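Local coordinates for nucleoside hydrolase, putative (Trypanosoma brucei, PDB 3FZ0), which belongs to the nucleoside hydrolase family and binds a calcium ion, at residues Asp19-Met24 with Glu244-Leu249; Phe91-Phe96 with Phe250-Ala255. The protein carries 2 engineered substitutions. All coordinates share one frame; numbering follows the deposited sequence.

How the interactions relate
From the N terminus, the chain passes through helix 17-27, whose residues Asp19-Met24 meet a segment some 220 residues later, then through the loop holding Phe91-Phe96. Helix 241-249 returns to the first of these in interaction 1, and helix 251-257, which follows it directly, returns to the second in interaction 2. The two closures therefore cross instead of nesting. Their centres lie about 10 Å apart, and they touch: Phe245 stacks on Phe96, Phe250 packs against Ile21, and Phe91 lies against Ala20 and Leu249. Together they tie two consecutive late helices to an early helix beside the central sheet and to the loop between strand 66-68 and helix 101-104.

Interaction 1. Residues Asp19-Met24 with Glu244-Leu249; sequences DAIAIM and EFIEKL. With CA (calcium ion), chain G.
Ile246 sits between Ile21 and Met24, its CG1 lying 3.9 Å from Ile21 CD1 while its CD1 also meets both side chains. The two isoleucines cross at about a right angle, and Met24 crosses Ile246 at a slant, with SD and CE against its CG1-CD1 arm. Met24 bends at its last torsion (chi3 94°), which carries CE on to Phe245, 4.2 Å from ring atom CD2. Its sulfur stands 5.3 Å (SD) from the centroid of the Phe245 ring, an oblique Met-aromatic contact. Toward the other end, Leu249 CD2 closes on Ala20 CB at 3.7 Å. The contact is wholly apolar and buried, with no hydrogen bond between the segments. In the nucleoside hydrolase fold, it lays helix 241-249 beside helix 17-27, which follows strand 6-13 of the central sheet; the short segments run nearly antiparallel at 158°, their axes 11.4 Å apart. Helix 345-356 packs on Ile21, Met24 and Ile246, and helix 46-60 on Met24 and Phe245. Asp19 turns from the interface and grips the calcium ion with both carboxylate oxygens, OD1 at 2.6 Å and OD2 at 2.5 Å. Three waters, Asp14, Leu134 O and Asp283 complete the site, while Thr13 and Gly16 N hydrogen-bond the Asp19 carboxylate.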
loop_
_atom_site.group_PDB
_atom_site.type_symbol
_atom_site.label_atom_id
_atom_site.label_comp_id
_atom_site.label_asym_id
_atom_site.label_seq_id
_atom_site.Cartn_x
_atom_site.Cartn_y
_atom_site.Cartn_z
ATOM N N ASP B 19 19.478 24.859 6.701
ATOM C CA ASP B 19 19.074 25.711 5.575
ATOM C C ASP B 19 19.774 27.085 5.591
ATOM O O ASP B 19 20.181 27.610 4.545
ATOM C CB ASP B 19 17.564 25.925 5.579
ATOM C CG ASP B 19 16.792 24.631 5.513
ATOM O OD1 ASP B 19 16.635 23.956 6.545
ATOM O OD2 ASP B 19 16.311 24.261 4.416
ATOM N N ALA B 20 19.886 27.690 6.768
ATOM C CA ALA B 20 20.550 28.988 6.883
ATOM C C ALA B 20 22.023 28.888 6.503
ATOM O O ALA B 20 22.478 29.718 5.734
ATOM C CB ALA B 20 20.379 29.587 8.275
ATOM N N ILE B 21 22.754 27.898 7.038
ATOM C CA ILE B 21 24.163 27.672 6.670
ATOM C C ILE B 21 24.280 27.446 5.144
ATOM O O ILE B 21 25.191 27.970 4.500
ATOM C CB ILE B 21 24.796 26.438 7.417
ATOM C CG1 ILE B 21 24.765 26.644 8.939
ATOM C CG2 ILE B 21 26.250 26.142 6.894
ATOM C CD1 ILE B 21 25.534 27.860 9.443
ATOM N N ALA B 22 23.360 26.667 4.579
ATOM C CA ALA B 22 23.370 26.425 3.120
ATOM C C ALA B 22 23.200 27.717 2.289
ATOM O O ALA B 22 23.908 27.934 1.285
ATOM C CB ALA B 22 22.306 25.399 2.731
ATOM N N ILE B 23 22.255 28.567 2.707
ATOM C CA ILE B 23 22.011 29.825 1.992
ATOM C C ILE B 23 23.219 30.753 2.171
ATOM O O ILE B 23 23.621 31.430 1.228
ATOM C CB ILE B 23 20.659 30.488 2.420
ATOM C CG1 ILE B 23 19.486 29.563 2.042
ATOM C CG2 ILE B 23 20.494 31.845 1.778
ATOM C CD1 ILE B 23 18.192 29.775 2.818
ATOM N N MET B 24 23.803 30.741 3.361
ATOM C CA MET B 24 25.026 31.468 3.638
ATOM C C MET B 24 26.146 31.019 2.713
ATOM O O MET B 24 26.919 31.839 2.203
ATOM C CB MET B 24 25.434 31.337 5.113
ATOM C CG MET B 24 24.486 32.042 6.118
ATOM S SD MET B 24 24.981 31.835 7.863
ATOM C CE MET B 24 25.950 33.295 8.138
ATOM N N GLU B 244 28.886 35.363 15.113
ATOM C CA GLU B 244 27.908 35.612 16.189
ATOM C C GLU B 244 26.543 34.997 15.848
ATOM O O GLU B 244 25.953 34.274 16.658
ATOM C CB GLU B 244 27.764 37.102 16.476
ATOM C CG GLU B 244 26.597 37.411 17.384
ATOM C CD GLU B 244 26.499 38.868 17.722
ATOM O OE1 GLU B 244 25.405 39.264 18.169
ATOM O OE2 GLU B 244 27.498 39.621 17.555
ATOM N N PHE B 245 26.091 35.264 14.629
ATOM C CA PHE B 245 24.839 34.740 14.127
ATOM C C PHE B 245 24.837 33.206 14.092
ATOM O O PHE B 245 23.871 32.596 14.529
ATOM C CB PHE B 245 24.521 35.352 12.744
ATOM C CG PHE B 245 23.256 34.824 12.104
ATOM C CD1 PHE B 245 22.052 35.485 12.268
ATOM C CD2 PHE B 245 23.281 33.686 11.303
ATOM C CE1 PHE B 245 20.881 35.010 11.653
ATOM C CE2 PHE B 245 22.114 33.201 10.686
ATOM C CZ PHE B 245 20.927 33.856 10.856
ATOM N N ILE B 246 25.904 32.595 13.568
ATOM C CA ILE B 246 26.009 31.143 13.538
ATOM C C ILE B 246 26.000 30.578 14.955
ATOM O O ILE B 246 25.267 29.642 15.223
ATOM C CB ILE B 246 27.221 30.620 12.670
ATOM C CG1 ILE B 246 27.030 31.043 11.193
ATOM C CG2 ILE B 246 27.422 29.057 12.833
ATOM C CD1 ILE B 246 28.206 30.732 10.296
ATOM N N GLU B 247 26.740 31.178 15.878
ATOM C CA GLU B 247 26.691 30.707 17.276
ATOM C C GLU B 247 25.271 30.717 17.853
ATOM O O GLU B 247 24.880 29.767 18.543
ATOM C CB GLU B 247 27.670 31.442 18.213
ATOM C CG GLU B 247 27.870 30.743 19.532
ATOM C CD GLU B 247 28.742 31.513 20.532
ATOM O OE1 GLU B 247 29.140 30.901 21.532
ATOM O OE2 GLU B 247 29.035 32.722 20.346
ATOM N N LYS B 248 24.509 31.769 17.567
ATOM C CA LYS B 248 23.152 31.888 18.089
ATOM C C LYS B 248 22.186 30.917 17.403
ATOM O O LYS B 248 21.299 30.349 18.041
ATOM C CB LYS B 248 22.649 33.325 17.943
ATOM C CG LYS B 248 23.171 34.320 18.988
ATOM C CD LYS B 248 22.674 35.699 18.601
ATOM C CE LYS B 248 23.268 36.785 19.422
ATOM N NZ LYS B 248 22.714 38.069 18.942
ATOM N N LEU B 249 22.369 30.742 16.096
ATOM C CA LEU B 249 21.540 29.845 15.292
ATOM C C LEU B 249 21.620 28.384 15.720
ATOM O O LEU B 249 20.620 27.683 15.689
ATOM C CB LEU B 249 21.967 29.954 13.847
ATOM C CG LEU B 249 21.202 29.175 12.816
ATOM C CD1 LEU B 249 19.778 29.732 12.607
ATOM C CD2 LEU B 249 22.022 29.224 11.551
HETATM CA CA CA G . 15.923 21.890 5.171
HETATM O O HOH W 1 16.681 19.776 4.693
HETATM O O HOH W 2 13.994 20.147 5.897
HETATM O O HOH W 3 16.698 21.208 7.391
#

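Interaction 2. Residues Phe91-Phe96 with Phe250-Ala255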
loop_
_atom_site.group_PDB
_atom_site.type_symbol
_atom_site.label_atom_id
_atom_site.label_comp_id
_atom_site.label_asym_id
_atom_site.label_seq_id
_atom_site.Cartn_x
_atom_site.Cartn_y
_atom_site.Cartn_z
ATOM N N PHE B 91 15.435 27.966 14.483
ATOM C CA PHE B 91 16.378 29.039 14.142
ATOM C C PHE B 91 17.157 29.579 15.362
ATOM O O PHE B 91 17.706 30.703 15.346
ATOM C CB PHE B 91 15.625 30.179 13.430
ATOM C CG PHE B 91 16.277 30.643 12.139
ATOM C CD1 PHE B 91 16.446 29.762 11.060
ATOM C CD2 PHE B 91 16.676 31.965 11.988
ATOM C CE1 PHE B 91 17.033 30.194 9.874
ATOM C CE2 PHE B 91 17.274 32.399 10.806
ATOM C CZ PHE B 91 17.453 31.513 9.745
ATOM N N GLY B 92 17.183 28.771 16.422
ATOM C CA GLY B 92 17.929 29.041 17.620
ATOM C C GLY B 92 17.173 29.587 18.801
ATOM O O GLY B 92 17.764 29.698 19.854
ATOM N N ASP B 93 15.880 29.901 18.665
ATOM C CA ASP B 93 15.152 30.741 19.654
ATOM C C ASP B 93 16.075 31.835 20.207
ATOM O O ASP B 93 16.236 31.993 21.414
ATOM C CB ASP B 93 14.492 29.904 20.786
ATOM C CG ASP B 93 13.605 28.748 20.245
ATOM O OD1 ASP B 93 12.784 28.974 19.308
ATOM O OD2 ASP B 93 13.722 27.601 20.757
ATOM N N ALA B 94 16.685 32.589 19.302
ATOM C CA ALA B 94 17.876 33.374 19.633
ATOM C C ALA B 94 17.643 34.836 19.926
ATOM O O ALA B 94 18.573 35.518 20.341
ATOM C CB ALA B 94 18.918 33.242 18.522
ATOM N N GLY B 95 16.416 35.309 19.711
ATOM C CA GLY B 95 16.050 36.698 19.907
ATOM C C GLY B 95 16.629 37.619 18.852
ATOM O O GLY B 95 16.877 38.779 19.127
ATOM N N PHE B 96 16.832 37.108 17.634
ATOM C CA PHE B 96 17.134 37.985 16.491
ATOM C C PHE B 96 16.065 39.086 16.336
ATOM O O PHE B 96 14.861 38.834 16.538
ATOM C CB PHE B 96 17.219 37.207 15.192
ATOM C CG PHE B 96 18.280 36.156 15.178
ATOM C CD1 PHE B 96 17.963 34.834 14.854
ATOM C CD2 PHE B 96 19.603 36.481 15.470
ATOM C CE1 PHE B 96 18.946 33.844 14.829
ATOM C CE2 PHE B 96 20.597 35.509 15.444
ATOM C CZ PHE B 96 20.273 34.178 15.125
ATOM N N PHE B 250 22.809 27.951 16.146
ATOM C CA PHE B 250 23.095 26.546 16.455
ATOM C C PHE B 250 23.045 26.243 17.955
ATOM O O PHE B 250 23.292 25.113 18.360
ATOM C CB PHE B 250 24.478 26.142 15.882
ATOM C CG PHE B 250 24.424 25.561 14.496
ATOM C CD1 PHE B 250 23.848 26.263 13.450
ATOM C CD2 PHE B 250 24.950 24.286 14.252
ATOM C CE1 PHE B 250 23.785 25.726 12.177
ATOM C CE2 PHE B 250 24.883 23.711 12.978
ATOM C CZ PHE B 250 24.301 24.448 11.922
ATOM N N GLN B 251 22.733 27.242 18.778
ATOM C CA GLN B 251 22.852 27.080 20.245
ATOM C C GLN B 251 21.974 25.962 20.822
ATOM O O GLN B 251 22.404 25.234 21.721
ATOM C CB GLN B 251 22.664 28.406 21.013
ATOM C CG GLN B 251 21.254 29.019 20.986
ATOM C CD GLN B 251 21.182 30.393 21.655
ATOM O OE1 GLN B 251 20.898 31.406 21.016
ATOM N NE2 GLN B 251 21.451 30.429 22.951
ATOM N N ARG B 252 20.762 25.803 20.284
ATOM C CA ARG B 252 19.855 24.748 20.757
ATOM C C ARG B 252 20.341 23.394 20.264
ATOM O O ARG B 252 20.565 22.498 21.068
ATOM C CB ARG B 252 18.398 25.017 20.323
ATOM C CG ARG B 252 17.910 26.438 20.608
ATOM C CD ARG B 252 17.999 26.781 22.108
ATOM N NE ARG B 252 17.922 28.221 22.300
ATOM C CZ ARG B 252 17.685 28.827 23.461
ATOM N NH1 ARG B 252 17.476 28.117 24.560
ATOM N NH2 ARG B 252 17.643 30.154 23.524
ATOM N N LEU B 253 20.529 23.264 18.947
ATOM C CA LEU B 253 21.114 22.067 18.358
ATOM C C LEU B 253 22.338 21.636 19.156
ATOM O O LEU B 253 22.450 20.466 19.542
ATOM C CB LEU B 253 21.524 22.290 16.901
ATOM C CG LEU B 253 22.013 21.001 16.231
ATOM C CD1 LEU B 253 20.853 20.023 16.131
ATOM C CD2 LEU B 253 22.611 21.213 14.838
ATOM N N GLU B 254 23.245 22.581 19.416
ATOM C CA GLU B 254 24.438 22.294 20.213
ATOM C C GLU B 254 24.091 21.709 21.610
ATOM O O GLU B 254 24.676 20.707 22.027
ATOM C CB GLU B 254 25.348 23.526 20.325
ATOM C CG GLU B 254 26.754 23.198 20.820
ATOM C CD GLU B 254 27.583 24.433 21.177
ATOM O OE1 GLU B 254 28.812 24.294 21.348
ATOM O OE2 GLU B 254 27.012 25.537 21.305
ATOM N N ALA B 255 23.132 22.303 22.314
ATOM C CA ALA B 255 22.769 21.793 23.651
ATOM C C ALA B 255 22.079 20.436 23.582
ATOM O O ALA B 255 22.201 19.630 24.476
ATOM C CB ALA B 255 21.907 22.800 24.416
#
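Arg252 reaches the Phe91-Phe96 loop from a CB directed toward it. With chi1 at -49°, CG lies beside the backbone N and comes 3.3 Å from Gly92 O; a bend at chi2 (-59°) then turns CD and the guanidinium back along the loop. CD follows at 3.7 Å from that same Gly92 O. At NE the side chain makes its main bond, donating to Gly92 O over 2.9 Å with an N-H...O angle of 162°. The oxygen lies at the guanidinium edge, near its plane, whereas NE stands above the carbonyl plane of Gly92. Farther out, NH2 gives a weak, bent hydrogen bond to Asp93 O (3.1 Å). An arginine in the first turn of helix 251-257 thus bonds to two consecutive backbone carbonyls of the loop between strand 66-68 and helix 101-104, near the surface of the nucleoside hydrolase fold. Gly92 has a positive phi, at which a side chain would press on the preceding carbonyl. Asp93 OD2 is 4.5 Å from Arg252 NE but well out of the guanidinium plane, so the opposite charges are near without forming a salt bridge. The other carboxylate oxygen, OD1, is held by Ser88 OG and Asp89 N. Beside the arginine, Gln251 CG packs 3.7 Å from Gly92 O.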